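Local coordinates for protein neck and C-terminal motor domain of Kar3 (Candida glabrata, PDB 4GKR) that probably couples ATP hydrolysis to movement along microtubules, as a mitotic motor of the kinesin-14 family, and binds ADP with magnesium here, at residues D129-V132 against P133-N137; F140-I143 against D144-A147; N235-S238 against S239-S243. All coordinates share one frame; numbering follows the deposited sequence.

In the fold
All three contacts are local and lie within the kinesin motor domain. Interactions 1 and 2 follow each other on helix 131-147, at its N-terminal and C-terminal ends, with centres about 16 Å apart; the first is buried against strands 242-252 and 259-268, the second lies at the surface. Interaction 3 comes later in the chain, where helix 232-239 gives way to strand 242-252 beside ADP and magnesium. Its centre is about 20 Å from that of interaction 1 and about 34 Å from that of interaction 2. Strand 242-252 thus starts beside the nucleotide site and, farther along, packs against the start of helix 131-147 through Phe-245 and Ile-247.

Interaction 1. Residues D129-V132 against P133-N137; sequences DGIV and PATIN
Pro-133 sets the edge of its ring against the carbonyl of Gly-130, its CG and CD each 3.4 Å from Gly-130 O, where the chain arrives through Val-132. Its nitrogen has no hydrogen to give, and in the first turn of a helix, three residues after the N-cap residue Gly-130, none is needed. Ala-134 makes the first amide bond of the turn, from its N to Gly-130 O at 2.9 Å, and its CB lies 3.2 Å from the same oxygen. The methyl also meets Phe-92 of helix 88-93. This is the start of helix 131-147, which in the kinesin fold follows the P-loop helix 120-125 after a short loop; backbone hydrogen bonds of Ile-131 with Thr-123 and of Val-132 with Met-124 tie the two helices together. Thr-135 then grips one acceptor twice. Its N and its OG1 each stand 2.7 Å from Ile-131 O, on opposite faces of that carbonyl plane, the hydroxyl 40° out of it. With OG1 beside its own backbone N (chi1 -69°), the hydroxyl is turned back along the helix to Ile-131 O and lies 3.7 Å from Ile-131 CG2. Ile-136 closes the series with a nearly straight bond from its N to Val-132 O, 3.0 Å long (178° at the hydrogen). Its CD1 reaches back to Val-132 CG1 at 4.0 Å, and both side chains press on Phe-245 of strand 242-252, where Ile-136 also meets Ile-247.

Interaction 2. Residues F140-I143 against D144-A147; sequences FSWI and DKLA
The amides of Asp-144, Lys-145, Leu-146 and Ala-147 bond to the carbonyls of Phe-140, Ser-141, Trp-142 and Ile-143 in regular alpha-helical i to i+4 order, from 2.8 Å between Asp-144 N and Phe-140 O to 3.1 Å between Ala-147 N and Ile-143 O. These are the last turns of helix 131-147 of the kinesin motor domain. Across them the main side-chain contact is a cation-pi pair at i, i+3 spacing: Lys-145 NZ stands over one face of the Trp-142 indole, 4.6 Å from the centroid of its six-membered ring and only 16° off the ring normal. The lysine chain is extended beyond CG and crosses the indole obliquely; its CD methylene also touches the ring, 4.0 Å from Trp-142 CE3. Trp-142 is further packed against Gln-100 and Leu-103, and its ring meets that of His-138 one turn earlier. Asp-144 turns its carboxylate back beside its own backbone N (chi1 -71°), near the carbonyl of Phe-140; OD1 and Phe-140 O, 3.4 Å apart, are two acceptors and share no hydrogen. The charge is met instead at OD2, in a salt bridge with Arg-213 of helix 213-222. On the side of the helix turned to strand 152-163, Ile-143 and Leu-146 both touch Tyr-153. Leu-146 has its CG beside its own backbone N, 3.3 Å from Trp-142 O.

Interaction 3. Residues N235-S238 against S239-S243; sequences NEHS and SRSHS
Glu-236 and Arg-240 form a salt bridge: Arg-240 NE donates to Glu-236 OE2 over 2.8 Å, almost straight at 173°. OE2 uses its anti lone pair and lies in the plane of the guanidinium, at its edge, although the two flat groups are turned 77° apart. Glu-236 is bent at chi2 (46°), which brings its end back over the turn, whereas Arg-240 runs extended from CG to NE. Ser-239 OG donates to Glu-236 O at 3.0 Å, with OE2 of the same glutamate 3.6 Å away. His-237 O takes two bonds from opposite faces of its plane, from Ser-241 OG at 2.9 Å and from Arg-240 N at 3.0 Å. Ser-241 N bonds in turn to Ser-238 O, well above that carbonyl's plane, as the chain leaves the helix for strand 242-252. The sequence Asn-Glu-His-Ser-Ser-Arg-Ser-His matches the NxxSSRSH signature of kinesin switch I. Around it, Ser-239 touches Thr-116 of the ADP pocket, its side chain about 5 Å from both the bound magnesium and ADP, and Arg-240 and Ser-241 pack on Tyr-163, whose ring also meets that of His-237. Serine hydroxyls and backbone amides thus satisfy the last carbonyls of the helix, and the arginine is paired with Glu-236 one turn back, consistent with a defined turn beside the nucleotide in this ADP-bound state.

Interaction 1. Residues D129-V132 against P133-N137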
loop_
_atom_site.group_PDB
_atom_site.type_symbol
_atom_site.label_atom_id
_atom_site.label_comp_id
_atom_site.label_asym_id
_atom_site.label_seq_id
_atom_site.Cartn_x
_atom_site.Cartn_y
_atom_site.Cartn_z
ATOM N N ASP A 129 8.866 3.401 11.818
ATOM C CA ASP A 129 8.616 1.986 11.560
ATOM C C ASP A 129 7.784 1.720 10.281
ATOM O O ASP A 129 7.997 0.720 9.590
ATOM C CB ASP A 129 7.905 1.380 12.785
ATOM C CG ASP A 129 8.879 0.765 13.808
ATOM O OD1 ASP A 129 9.423 -0.333 13.537
ATOM O OD2 ASP A 129 9.079 1.346 14.905
ATOM N N GLY A 130 6.837 2.602 9.970
ATOM C CA GLY A 130 5.832 2.306 8.946
ATOM C C GLY A 130 6.382 2.220 7.534
ATOM O O GLY A 130 7.473 2.706 7.254
ATOM N N ILE A 131 5.625 1.608 6.632
ATOM C CA ILE A 131 6.058 1.487 5.239
ATOM C C ILE A 131 6.566 2.821 4.651
ATOM O O ILE A 131 7.632 2.851 4.031
ATOM C CB ILE A 131 4.973 0.847 4.343
ATOM C CG1 ILE A 131 4.599 -0.560 4.842
ATOM C CG2 ILE A 131 5.416 0.789 2.888
ATOM C CD1 ILE A 131 5.775 -1.446 5.204
ATOM N N VAL A 132 5.844 3.922 4.863
ATOM C CA VAL A 132 6.275 5.219 4.304
ATOM C C VAL A 132 7.636 5.706 4.862
ATOM O O VAL A 132 8.597 5.840 4.102
ATOM C CB VAL A 132 5.167 6.299 4.393
ATOM C CG1 VAL A 132 5.724 7.687 4.112
ATOM C CG2 VAL A 132 4.016 5.964 3.459
ATOM N N PRO A 133 7.750 5.951 6.181
ATOM C CA PRO A 133 9.113 6.333 6.621
ATOM C C PRO A 133 10.198 5.291 6.301
ATOM O O PRO A 133 11.309 5.664 5.947
ATOM C CB PRO A 133 8.976 6.521 8.128
ATOM C CG PRO A 133 7.683 5.898 8.495
ATOM C CD PRO A 133 6.785 6.000 7.291
ATOM N N ALA A 134 9.886 4.006 6.395
ATOM C CA ALA A 134 10.876 2.970 6.090
ATOM C C ALA A 134 11.295 3.011 4.613
ATOM O O ALA A 134 12.482 2.901 4.295
ATOM C CB ALA A 134 10.341 1.600 6.445
ATOM N N THR A 135 10.318 3.175 3.726
ATOM C CA THR A 135 10.591 3.233 2.323
ATOM C C THR A 135 11.495 4.401 2.037
ATOM O O THR A 135 12.530 4.224 1.401
ATOM C CB THR A 135 9.292 3.340 1.525
ATOM O OG1 THR A 135 8.588 2.100 1.644
ATOM C CG2 THR A 135 9.557 3.606 0.062
ATOM N N ILE A 136 11.126 5.587 2.522
ATOM C CA ILE A 136 11.924 6.787 2.268
ATOM C C ILE A 136 13.359 6.561 2.735
ATOM O O ILE A 136 14.315 6.814 2.000
ATOM C CB ILE A 136 11.305 8.057 2.890
ATOM C CG1 ILE A 136 10.153 8.559 2.003
ATOM C CG2 ILE A 136 12.350 9.158 3.045
ATOM C CD1 ILE A 136 9.088 9.386 2.710
ATOM N N ASN A 137 13.506 6.022 3.931
ATOM C CA ASN A 137 14.842 5.753 4.463
ATOM C C ASN A 137 15.651 4.753 3.633
ATOM O O ASN A 137 16.847 4.944 3.394
ATOM C CB ASN A 137 14.747 5.257 5.891
ATOM C CG ASN A 137 15.949 5.643 6.698
ATOM O OD1 ASN A 137 16.266 6.839 6.833
ATOM N ND2 ASN A 137 16.654 4.640 7.232
#

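Interaction 2. Residues F140-I143 against D144-A147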
loop_
_atom_site.group_PDB
_atom_site.type_symbol
_atom_site.label_atom_id
_atom_site.label_comp_id
_atom_site.label_asym_id
_atom_site.label_seq_id
_atom_site.Cartn_x
_atom_site.Cartn_y
_atom_site.Cartn_z
ATOM N N PHE A 140 17.083 6.267 0.456
ATOM C CA PHE A 140 18.261 7.100 0.639
ATOM C C PHE A 140 19.545 6.295 0.722
ATOM O O PHE A 140 20.554 6.691 0.137
ATOM C CB PHE A 140 18.122 8.024 1.847
ATOM C CG PHE A 140 17.324 9.264 1.569
ATOM C CD1 PHE A 140 16.961 9.602 0.268
ATOM C CD2 PHE A 140 16.948 10.110 2.600
ATOM C CE1 PHE A 140 16.218 10.749 0.005
ATOM C CE2 PHE A 140 16.208 11.263 2.343
ATOM C CZ PHE A 140 15.841 11.583 1.044
ATOM N N SER A 141 19.510 5.178 1.452
ATOM C CA SER A 141 20.630 4.239 1.490
ATOM C C SER A 141 21.139 3.917 0.105
ATOM O O SER A 141 22.328 4.003 -0.167
ATOM C CB SER A 141 20.207 2.934 2.130
ATOM O OG SER A 141 20.310 3.032 3.517
ATOM N N TRP A 142 20.225 3.523 -0.770
ATOM C CA TRP A 142 20.604 3.161 -2.115
ATOM C C TRP A 142 21.111 4.324 -2.908
ATOM O O TRP A 142 22.065 4.171 -3.663
ATOM C CB TRP A 142 19.493 2.382 -2.804
ATOM C CG TRP A 142 19.382 1.025 -2.176
ATOM C CD1 TRP A 142 18.385 0.569 -1.333
ATOM C CD2 TRP A 142 20.346 -0.081 -2.259
ATOM N NE1 TRP A 142 18.648 -0.718 -0.919
ATOM C CE2 TRP A 142 19.801 -1.164 -1.440
ATOM C CE3 TRP A 142 21.531 -0.286 -2.936
ATOM C CZ2 TRP A 142 20.439 -2.380 -1.300
ATOM C CZ3 TRP A 142 22.179 -1.520 -2.788
ATOM C CH2 TRP A 142 21.648 -2.539 -1.981
ATOM N N ILE A 143 20.514 5.495 -2.714
ATOM C CA ILE A 143 21.012 6.705 -3.341
ATOM C C ILE A 143 22.445 6.976 -2.913
ATOM O O ILE A 143 23.307 7.192 -3.766
ATOM C CB ILE A 143 20.101 7.927 -3.071
ATOM C CG1 ILE A 143 18.981 7.999 -4.100
ATOM C CG2 ILE A 143 20.860 9.244 -3.166
ATOM C CD1 ILE A 143 18.258 6.695 -4.334
ATOM N N ASP A 144 22.709 6.955 -1.610
ATOM C CA ASP A 144 24.066 7.197 -1.122
ATOM C C ASP A 144 25.032 6.282 -1.845
ATOM O O ASP A 144 26.031 6.735 -2.390
ATOM C CB ASP A 144 24.181 7.005 0.395
ATOM C CG ASP A 144 23.484 8.121 1.198
ATOM O OD1 ASP A 144 22.975 9.093 0.573
ATOM O OD2 ASP A 144 23.442 8.014 2.463
ATOM N N LYS A 145 24.697 5.001 -1.886
ATOM C CA LYS A 145 25.540 3.994 -2.506
ATOM C C LYS A 145 25.705 4.161 -4.025
ATOM O O LYS A 145 26.816 4.028 -4.542
ATOM C CB LYS A 145 25.020 2.600 -2.163
ATOM C CG LYS A 145 25.156 2.241 -0.693
ATOM C CD LYS A 145 24.307 1.035 -0.323
ATOM C CE LYS A 145 24.925 0.278 0.848
ATOM N NZ LYS A 145 23.971 -0.752 1.350
ATOM N N LEU A 146 24.621 4.459 -4.735
ATOM C CA LEU A 146 24.694 4.589 -6.189
ATOM C C LEU A 146 25.462 5.815 -6.676
ATOM O O LEU A 146 25.890 5.868 -7.832
ATOM C CB LEU A 146 23.315 4.528 -6.824
ATOM C CG LEU A 146 22.704 3.127 -6.761
ATOM C CD1 LEU A 146 21.244 3.143 -7.223
ATOM C CD2 LEU A 146 23.552 2.132 -7.541
ATOM N N ALA A 147 25.649 6.785 -5.785
ATOM C CA ALA A 147 26.431 7.984 -6.078
ATOM C C ALA A 147 27.860 7.595 -6.416
ATOM O O ALA A 147 28.510 8.229 -7.248
ATOM C CB ALA A 147 26.415 8.926 -4.887
#

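Interaction 3. Residues N235-S238 against S239-S243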
loop_
_atom_site.group_PDB
_atom_site.type_symbol
_atom_site.label_atom_id
_atom_site.label_comp_id
_atom_site.label_asym_id
_atom_site.label_seq_id
_atom_site.Cartn_x
_atom_site.Cartn_y
_atom_site.Cartn_z
ATOM N N ASN A 235 -10.701 11.904 12.557
ATOM C CA ASN A 235 -10.387 10.463 12.487
ATOM C C ASN A 235 -11.445 9.718 11.705
ATOM O O ASN A 235 -11.122 8.855 10.881
ATOM C CB ASN A 235 -10.223 9.813 13.875
ATOM C CG ASN A 235 -8.891 10.148 14.534
ATOM O OD1 ASN A 235 -7.910 10.449 13.858
ATOM N ND2 ASN A 235 -8.861 10.114 15.874
ATOM N N GLU A 236 -12.708 10.067 11.960
ATOM C CA GLU A 236 -13.791 9.470 11.219
ATOM C C GLU A 236 -13.594 9.758 9.742
ATOM O O GLU A 236 -13.730 8.863 8.904
ATOM C CB GLU A 236 -15.148 9.955 11.697
ATOM C CG GLU A 236 -16.298 9.153 11.105
ATOM C CD GLU A 236 -16.061 7.646 11.162
ATOM O OE1 GLU A 236 -15.598 7.145 12.228
ATOM O OE2 GLU A 236 -16.331 6.954 10.137
ATOM N N HIS A 237 -13.220 10.995 9.444
ATOM C CA HIS A 237 -13.016 11.415 8.088
ATOM C C HIS A 237 -11.935 10.645 7.419
ATOM O O HIS A 237 -12.147 10.106 6.341
ATOM C CB HIS A 237 -12.719 12.898 8.017
ATOM C CG HIS A 237 -12.564 13.417 6.607
ATOM N ND1 HIS A 237 -13.607 13.877 5.885
ATOM C CD2 HIS A 237 -11.435 13.524 5.786
ATOM C CE1 HIS A 237 -13.170 14.275 4.671
ATOM N NE2 HIS A 237 -11.841 14.055 4.609
ATOM N N SER A 238 -10.759 10.561 8.029
ATOM C CA SER A 238 -9.665 9.885 7.338
ATOM C C SER A 238 -9.874 8.372 7.234
ATOM O O SER A 238 -9.331 7.732 6.338
ATOM C CB SER A 238 -8.328 10.219 7.963
ATOM O OG SER A 238 -8.382 9.808 9.283
ATOM N N SER A 239 -10.685 7.808 8.121
ATOM C CA SER A 239 -10.989 6.384 8.038
ATOM C C SER A 239 -11.969 6.058 6.892
ATOM O O SER A 239 -12.156 4.894 6.525
ATOM C CB SER A 239 -11.525 5.875 9.363
ATOM O OG SER A 239 -12.929 6.058 9.373
ATOM N N ARG A 240 -12.592 7.096 6.345
ATOM C CA ARG A 240 -13.403 6.980 5.144
ATOM C C ARG A 240 -12.674 7.515 3.896
ATOM O O ARG A 240 -13.306 7.844 2.911
ATOM C CB ARG A 240 -14.712 7.745 5.332
ATOM C CG ARG A 240 -15.696 7.083 6.268
ATOM C CD ARG A 240 -16.787 8.069 6.694
ATOM N NE ARG A 240 -17.642 7.489 7.722
ATOM C CZ ARG A 240 -18.926 7.161 7.558
ATOM N NH1 ARG A 240 -19.543 7.392 6.407
ATOM N NH2 ARG A 240 -19.603 6.618 8.573
ATOM N N SER A 241 -11.353 7.620 3.945
ATOM C CA SER A 241 -10.579 8.223 2.864
ATOM C C SER A 241 -9.434 7.330 2.447
ATOM O O SER A 241 -8.922 6.536 3.264
ATOM C CB SER A 241 -9.943 9.518 3.340
ATOM O OG SER A 241 -10.892 10.446 3.801
ATOM N N HIS A 242 -8.997 7.478 1.198
ATOM C CA HIS A 242 -7.704 6.904 0.824
ATOM C C HIS A 242 -6.640 7.918 1.076
ATOM O O HIS A 242 -6.856 9.115 0.903
ATOM C CB HIS A 242 -7.648 6.462 -0.629
ATOM C CG HIS A 242 -8.905 5.809 -1.117
ATOM N ND1 HIS A 242 -9.349 4.637 -0.628
ATOM C CD2 HIS A 242 -9.821 6.212 -2.070
ATOM C CE1 HIS A 242 -10.494 4.307 -1.243
ATOM N NE2 HIS A 242 -10.781 5.273 -2.125
ATOM N N SER A 243 -5.481 7.442 1.508
ATOM C CA SER A 243 -4.338 8.301 1.725
ATOM C C SER A 243 -3.236 7.811 0.839
ATOM O O SER A 243 -2.779 6.672 0.988
ATOM C CB SER A 243 -3.897 8.234 3.177
ATOM O OG SER A 243 -4.761 9.021 3.958
#